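Long-range contacts in magnesium and cobalt efflux protein (Bordetella parapertussis, PDB 3JTF), which probably takes part in magnesium and cobalt transport, and is represented here by its pair of CBS domains, which binds adenosine monophosphate: residues V79-V84 and H100-I105; V89-F94 and V115-V120. One frame throughout, in Å; residues are numbered along the deposited sequence.

Interaction 1. Residues V79-V84 and H100-I105; sequences VFIPEV and HLAIVI
I81 and V104 stand opposite each other on paired parallel strands, 80-82 and 101-105, which with helix 87-96 between them make a beta-alpha-beta unit of the second CBS domain. Four backbone hydrogen bonds join the strands: I103 N to V79 O, I81 N to I103 O, I105 N to I81 O, and E83 N to I105 O. The two middle ones are the straightest, I105 N to I81 O reaching 167° at the hydrogen, whereas the closing bond from E83 N bends to 144°. The buried side is the face carrying I81, A102 and V104, all three enclosed beneath helices 87-96 and 7-10. There CG2 of I81 comes 3.9 Å from CB of A102, while CG1 of I81 holds a looser 4.3 Å from CG2 of V104. The solvent side is at F80 and P82, which are exposed, although I103 on the same face is buried. With CG anti to its carbonyl carbon (chi1 -64°), the F80 ring lies alongside I103, both side chains pointing the same way and CE1 of F80 3.8 Å from CG2 of I103. CD1 of F80 also reaches CG2 of I105 at 3.8 Å, both methyl groups meeting the ring obliquely. At the start of the pairing a water bridges the strands, accepting from V79 N and donating to L101 O; L101 itself belongs to the AMP pocket. Beyond the last bridge the carboxylate of E83 is held by a hydrogen bond between its OE2 and S112 OG on strand 111-116. The aliphatic stem of E83 crosses V104 at about a right angle and makes the closest side-chain contact of the buried side, CG of E83 lying 3.6 Å from CG1 of V104.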
loop_
_atom_site.group_PDB
_atom_site.type_symbol
_atom_site.label_atom_id
_atom_site.label_comp_id
_atom_site.label_asym_id
_atom_site.label_seq_id
_atom_site.Cartn_x
_atom_site.Cartn_y
_atom_site.Cartn_z
ATOM N N VAL B 79 -3.026 -13.319 -8.811
ATOM C CA VAL B 79 -2.796 -13.243 -10.250
ATOM C C VAL B 79 -1.396 -13.784 -10.505
ATOM O O VAL B 79 -0.411 -13.286 -9.925
ATOM C CB VAL B 79 -2.930 -11.795 -10.730
ATOM C CG1 VAL B 79 -2.830 -11.712 -12.245
ATOM C CG2 VAL B 79 -4.310 -11.217 -10.260
ATOM N N PHE B 80 -1.301 -14.835 -11.309
ATOM C CA PHE B 80 -0.032 -15.416 -11.679
ATOM C C PHE B 80 0.375 -14.931 -13.072
ATOM O O PHE B 80 -0.390 -15.063 -13.999
ATOM C CB PHE B 80 -0.083 -16.955 -11.683
ATOM C CG PHE B 80 -0.340 -17.551 -10.325
ATOM C CD1 PHE B 80 0.714 -17.834 -9.477
ATOM C CD2 PHE B 80 -1.630 -17.819 -9.911
ATOM C CE1 PHE B 80 0.494 -18.358 -8.176
ATOM C CE2 PHE B 80 -1.885 -18.324 -8.632
ATOM C CZ PHE B 80 -0.809 -18.598 -7.750
ATOM N N ILE B 81 1.548 -14.313 -13.193
ATOM C CA ILE B 81 2.004 -13.777 -14.473
ATOM C C ILE B 81 3.355 -14.363 -14.875
ATOM O O ILE B 81 4.238 -14.610 -14.020
ATOM C CB ILE B 81 2.074 -12.217 -14.484
ATOM C CG1 ILE B 81 3.207 -11.708 -13.619
ATOM C CG2 ILE B 81 0.688 -11.587 -14.066
ATOM C CD1 ILE B 81 3.528 -10.171 -13.752
ATOM N N PRO B 82 3.559 -14.558 -16.183
ATOM C CA PRO B 82 4.859 -15.072 -16.583
ATOM C C PRO B 82 6.006 -14.087 -16.438
ATOM O O PRO B 82 5.847 -12.861 -16.597
ATOM C CB PRO B 82 4.677 -15.435 -18.089
ATOM C CG PRO B 82 3.532 -14.719 -18.530
ATOM C CD PRO B 82 2.617 -14.489 -17.302
ATOM N N GLU B 83 7.181 -14.656 -16.232
ATOM C CA GLU B 83 8.423 -13.902 -16.192
ATOM C C GLU B 83 8.645 -13.070 -17.423
ATOM O O GLU B 83 9.296 -12.044 -17.352
ATOM C CB GLU B 83 9.628 -14.858 -16.081
ATOM C CG GLU B 83 10.022 -15.141 -14.711
ATOM C CD GLU B 83 11.226 -16.061 -14.606
ATOM O OE1 GLU B 83 12.036 -16.153 -15.541
ATOM O OE2 GLU B 83 11.366 -16.694 -13.564
ATOM N N VAL B 84 8.185 -13.568 -18.563
ATOM C CA VAL B 84 8.439 -12.908 -19.821
ATOM C C VAL B 84 7.504 -11.711 -20.084
ATOM O O VAL B 84 7.665 -11.022 -21.072
ATOM C CB VAL B 84 8.380 -13.891 -21.027
ATOM C CG1 VAL B 84 9.539 -14.926 -20.933
ATOM C CG2 VAL B 84 6.969 -14.567 -21.170
ATOM N N HIS B 100 -2.772 -4.948 -7.433
ATOM C CA HIS B 100 -1.490 -4.332 -7.786
ATOM C C HIS B 100 -0.251 -5.168 -7.402
ATOM O O HIS B 100 0.883 -4.692 -7.466
ATOM C CB HIS B 100 -1.395 -2.897 -7.264
ATOM C CG HIS B 100 -2.340 -1.950 -7.943
ATOM N ND1 HIS B 100 -2.461 -0.634 -7.569
ATOM C CD2 HIS B 100 -3.216 -2.132 -8.963
ATOM C CE1 HIS B 100 -3.343 -0.033 -8.352
ATOM N NE2 HIS B 100 -3.820 -0.922 -9.205
ATOM N N LEU B 101 -0.493 -6.425 -7.070
ATOM C CA LEU B 101 0.563 -7.382 -6.737
ATOM C C LEU B 101 0.273 -8.653 -7.501
ATOM O O LEU B 101 -0.872 -9.142 -7.487
ATOM C CB LEU B 101 0.582 -7.664 -5.231
ATOM C CG LEU B 101 1.764 -8.537 -4.753
ATOM C CD1 LEU B 101 2.315 -8.186 -3.360
ATOM C CD2 LEU B 101 1.359 -9.994 -4.783
ATOM N N ALA B 102 1.291 -9.188 -8.178
ATOM C CA ALA B 102 1.170 -10.437 -8.899
ATOM C C ALA B 102 2.305 -11.370 -8.472
ATOM O O ALA B 102 3.387 -10.919 -8.116
ATOM C CB ALA B 102 1.233 -10.198 -10.451
ATOM N N ILE B 103 2.020 -12.664 -8.518
ATOM C CA ILE B 103 3.007 -13.672 -8.326
ATOM C C ILE B 103 3.573 -14.019 -9.691
ATOM O O ILE B 103 2.836 -14.207 -10.648
ATOM C CB ILE B 103 2.393 -14.933 -7.667
ATOM C CG1 ILE B 103 1.771 -14.630 -6.301
ATOM C CG2 ILE B 103 3.461 -16.080 -7.530
ATOM C CD1 ILE B 103 2.745 -13.991 -5.342
ATOM N N VAL B 104 4.890 -14.130 -9.769
ATOM C CA VAL B 104 5.569 -14.362 -11.019
ATOM C C VAL B 104 5.921 -15.846 -11.158
ATOM O O VAL B 104 6.454 -16.462 -10.209
ATOM C CB VAL B 104 6.851 -13.544 -11.084
ATOM C CG1 VAL B 104 7.622 -13.812 -12.400
ATOM C CG2 VAL B 104 6.530 -12.051 -10.882
ATOM N N ILE B 105 5.645 -16.409 -12.321
ATOM C CA ILE B 105 5.996 -17.804 -12.611
ATOM C C ILE B 105 6.935 -17.941 -13.822
ATOM O O ILE B 105 6.872 -17.161 -14.734
ATOM C CB ILE B 105 4.723 -18.694 -12.751
ATOM C CG1 ILE B 105 3.913 -18.322 -13.968
ATOM C CG2 ILE B 105 3.855 -18.633 -11.497
ATOM C CD1 ILE B 105 2.606 -19.133 -14.118
HETATM O O HOH W 1 -2.153 -11.273 -7.010
#

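Interaction 2. Residues V89-F94 and V115-V120; sequences VLLREF and VTMEDV. With AMP (adenosine monophosphate), chain F; SO4 (sulfate ion), chain H.
F94 presses its ring against the junction where strand 111-116 gives way to helix 117-126, without a hydrogen bond between the segments. With chi1 at -87° the ring is directed at the backbone there, CE2 of F94 lying 3.5 Å from the backbone N of M117 in an oblique approach, while the V120 methyl CG2 meets the ring edge in its plane. L90 CD1, from one turn earlier on the same helix, covers part of one ring face toward the rim. Selenomethionine M117 slides past F94 in the opposite direction: its chain is extended to SE and then bent at chi3 (79°), with CG of M117 3.8 Å from F94 CB. L90 CD2 touches V120 CG2 and L91 CD1 touches M117 CG, each at 3.8 Å. V120 thus divides its methyls, CG2 between L90 and F94 and CG1 against L91 CB.

The far side of the junction is polar and holds the nucleotide. T116, the N-cap residue, shares a 2.7 Å hydrogen bond between its OG1 and AMP O3'. D119 OD1 accepts from both ribose hydroxyls, the shorter bond being 2.7 Å from AMP O2', and its OD2 takes the T116 N-H at 3.1 Å, which steadies the carboxylate. A sulfate, probably from the crystallisation liquor, sits by the start of helix 117-126, near T116, M117 and E118, and is hydrogen-bonded to R40 NH2. Helix 87-96 packs between strand 80-82, through L90 on I81, and helix 117-126, through L91 on L121 and I124, with V125 of the second subunit also against L91.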
loop_
_atom_site.group_PDB
_atom_site.type_symbol
_atom_site.label_atom_id
_atom_site.label_comp_id
_atom_site.label_asym_id
_atom_site.label_seq_id
_atom_site.Cartn_x
_atom_site.Cartn_y
_atom_site.Cartn_z
ATOM N N VAL B 89 2.971 -3.482 -20.865
ATOM C CA VAL B 89 1.666 -4.170 -20.878
ATOM C C VAL B 89 1.201 -4.414 -19.446
ATOM O O VAL B 89 0.061 -4.136 -19.122
ATOM C CB VAL B 89 1.725 -5.485 -21.631
ATOM C CG1 VAL B 89 0.379 -6.226 -21.548
ATOM C CG2 VAL B 89 2.113 -5.221 -23.129
ATOM N N LEU B 90 2.115 -4.834 -18.589
ATOM C CA LEU B 90 1.793 -5.125 -17.185
ATOM C C LEU B 90 1.332 -3.868 -16.439
ATOM O O LEU B 90 0.449 -3.922 -15.558
ATOM C CB LEU B 90 3.004 -5.751 -16.474
ATOM C CG LEU B 90 2.826 -6.109 -15.002
ATOM C CD1 LEU B 90 1.540 -7.048 -14.801
ATOM C CD2 LEU B 90 4.097 -6.759 -14.424
ATOM N N LEU B 91 1.972 -2.740 -16.756
ATOM C CA LEU B 91 1.548 -1.466 -16.191
ATOM C C LEU B 91 0.056 -1.171 -16.492
ATOM O O LEU B 91 -0.683 -0.790 -15.608
ATOM C CB LEU B 91 2.405 -0.325 -16.709
ATOM C CG LEU B 91 2.011 1.025 -16.090
ATOM C CD1 LEU B 91 1.915 0.989 -14.558
ATOM C CD2 LEU B 91 3.031 2.116 -16.568
ATOM N N ARG B 92 -0.336 -1.338 -17.744
ATOM C CA ARG B 92 -1.701 -1.129 -18.165
ATOM C C ARG B 92 -2.637 -2.089 -17.449
ATOM O O ARG B 92 -3.738 -1.715 -17.087
ATOM C CB ARG B 92 -1.824 -1.324 -19.685
ATOM C CG ARG B 92 -1.047 -0.277 -20.510
ATOM C CD ARG B 92 -1.356 -0.335 -21.993
ATOM N NE ARG B 92 -2.656 0.281 -22.276
ATOM C CZ ARG B 92 -3.212 0.403 -23.491
ATOM N NH1 ARG B 92 -2.615 -0.114 -24.563
ATOM N NH2 ARG B 92 -4.402 1.003 -23.620
ATOM N N GLU B 93 -2.201 -3.329 -17.296
ATOM C CA GLU B 93 -2.978 -4.361 -16.596
ATOM C C GLU B 93 -3.231 -4.004 -15.131
ATOM O O GLU B 93 -4.395 -3.976 -14.650
ATOM C CB GLU B 93 -2.282 -5.717 -16.695
ATOM C CG GLU B 93 -2.952 -6.852 -15.870
ATOM C CD GLU B 93 -2.250 -8.202 -16.028
ATOM O OE1 GLU B 93 -1.164 -8.250 -16.643
ATOM O OE2 GLU B 93 -2.803 -9.230 -15.561
ATOM N N PHE B 94 -2.152 -3.692 -14.444
ATOM C CA PHE B 94 -2.219 -3.262 -13.055
ATOM C C PHE B 94 -3.059 -1.978 -12.883
ATOM O O PHE B 94 -3.866 -1.901 -11.958
ATOM C CB PHE B 94 -0.808 -2.954 -12.542
ATOM C CG PHE B 94 -0.038 -4.133 -11.990
ATOM C CD1 PHE B 94 -0.644 -5.167 -11.312
ATOM C CD2 PHE B 94 1.364 -4.135 -12.073
ATOM C CE1 PHE B 94 0.110 -6.217 -10.775
ATOM C CE2 PHE B 94 2.124 -5.167 -11.538
ATOM C CZ PHE B 94 1.497 -6.221 -10.878
ATOM N N VAL B 115 5.818 -9.288 -7.916
ATOM C CA VAL B 115 6.031 -8.003 -8.543
ATOM C C VAL B 115 4.816 -7.144 -8.240
ATOM O O VAL B 115 3.690 -7.666 -8.100
ATOM C CB VAL B 115 6.326 -8.164 -10.061
ATOM C CG1 VAL B 115 5.108 -8.660 -10.795
ATOM C CG2 VAL B 115 6.918 -6.852 -10.636
ATOM N N THR B 116 5.060 -5.849 -8.070
ATOM C CA THR B 116 4.011 -4.853 -7.819
ATOM C C THR B 116 4.048 -3.710 -8.826
ATOM O O THR B 116 5.040 -3.519 -9.536
ATOM C CB THR B 116 4.065 -4.235 -6.392
ATOM O OG1 THR B 116 5.156 -3.310 -6.281
ATOM C CG2 THR B 116 4.145 -5.322 -5.266
HETATM N N MSE B 117 2.945 -2.960 -8.884
HETATM C CA MSE B 117 2.850 -1.815 -9.805
HETATM C C MSE B 117 3.935 -0.794 -9.550
HETATM O O MSE B 117 4.438 -0.190 -10.488
HETATM C CB MSE B 117 1.485 -1.119 -9.734
HETATM C CG MSE B 117 1.238 -0.192 -10.996
HETATM SE SE MSE B 117 -0.577 0.520 -10.900
HETATM C CE MSE B 117 -0.169 1.939 -9.591
ATOM N N GLU B 118 4.285 -0.602 -8.278
ATOM C CA GLU B 118 5.372 0.305 -7.918
ATOM C C GLU B 118 6.689 -0.094 -8.543
ATOM O O GLU B 118 7.378 0.775 -9.093
ATOM C CB GLU B 118 5.518 0.401 -6.390
ATOM C CG GLU B 118 6.561 1.422 -5.870
ATOM C CD GLU B 118 6.801 1.260 -4.317
ATOM O OE1 GLU B 118 5.815 1.427 -3.556
ATOM O OE2 GLU B 118 7.939 0.938 -3.861
ATOM N N ASP B 119 7.032 -1.388 -8.483
ATOM C CA ASP B 119 8.253 -1.902 -9.123
ATOM C C ASP B 119 8.250 -1.602 -10.632
ATOM O O ASP B 119 9.258 -1.251 -11.204
ATOM C CB ASP B 119 8.418 -3.421 -8.956
ATOM C CG ASP B 119 8.534 -3.867 -7.496
ATOM O OD1 ASP B 119 9.220 -3.182 -6.714
ATOM O OD2 ASP B 119 7.895 -4.899 -7.154
ATOM N N VAL B 120 7.113 -1.809 -11.282
ATOM C CA VAL B 120 7.014 -1.561 -12.715
ATOM C C VAL B 120 7.256 -0.061 -13.007
ATOM O O VAL B 120 8.033 0.280 -13.887
ATOM C CB VAL B 120 5.626 -2.015 -13.233
ATOM C CG1 VAL B 120 5.441 -1.671 -14.714
ATOM C CG2 VAL B 120 5.413 -3.543 -12.974
HETATM P P AMP F . 4.611 -2.384 -0.158
HETATM O O1P AMP F . 3.395 -3.240 -0.269
HETATM O O2P AMP F . 4.364 -0.913 -0.208
HETATM O O3P AMP F . 5.487 -2.784 0.981
HETATM O "O5'" AMP F . 5.552 -2.676 -1.410
HETATM C "C5'" AMP F . 6.846 -2.057 -1.450
HETATM C "C4'" AMP F . 7.754 -2.982 -2.200
HETATM O "O4'" AMP F . 8.128 -4.168 -1.466
HETATM C "C3'" AMP F . 7.013 -3.511 -3.433
HETATM O "O3'" AMP F . 6.981 -2.541 -4.486
HETATM C "C2'" AMP F . 7.856 -4.700 -3.722
HETATM O "O2'" AMP F . 9.140 -4.103 -4.144
HETATM C "C1'" AMP F . 7.965 -5.313 -2.318
HETATM N N9 AMP F . 6.884 -6.162 -1.700
HETATM C C8 AMP F . 5.548 -5.942 -1.522
HETATM N N7 AMP F . 4.959 -6.976 -0.851
HETATM C C5 AMP F . 5.942 -7.862 -0.562
HETATM C C6 AMP F . 6.045 -9.146 0.148
HETATM N N6 AMP F . 4.954 -9.723 0.661
HETATM N N1 AMP F . 7.249 -9.756 0.200
HETATM C C2 AMP F . 8.355 -9.199 -0.298
HETATM N N3 AMP F . 8.351 -8.008 -0.922
HETATM C C4 AMP F . 7.183 -7.322 -1.098
HETATM S S SO4 H . 1.941 -1.115 -5.707
HETATM O O1 SO4 H . 0.967 -0.293 -5.005
HETATM O O2 SO4 H . 2.359 -0.515 -6.918
HETATM O O3 SO4 H . 3.081 -1.349 -4.795
HETATM O O4 SO4 H . 1.360 -2.411 -5.954
#

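How the interactions relate
Interactions 1 and 2 lie within the second CBS domain, their centres 10 Å apart. Their segments alternate along the chain: strand 80-82, helix 87-96, strand 101-105, then the end of strand 111-116 running into helix 117-126. Interaction 1 forms one edge of the four-stranded mixed sheet, and interaction 2 packs helix 87-96 against the strand next to 101-105 and the helix that follows it. Backbone contacts join them directly, A102 N to V115 O at 2.8 Å and H100 O to M117 N at 3.0 Å, both probable hydrogen bonds. The sheet and its helices thereby place L101 together with T116, E118 and D119 around the AMP pocket.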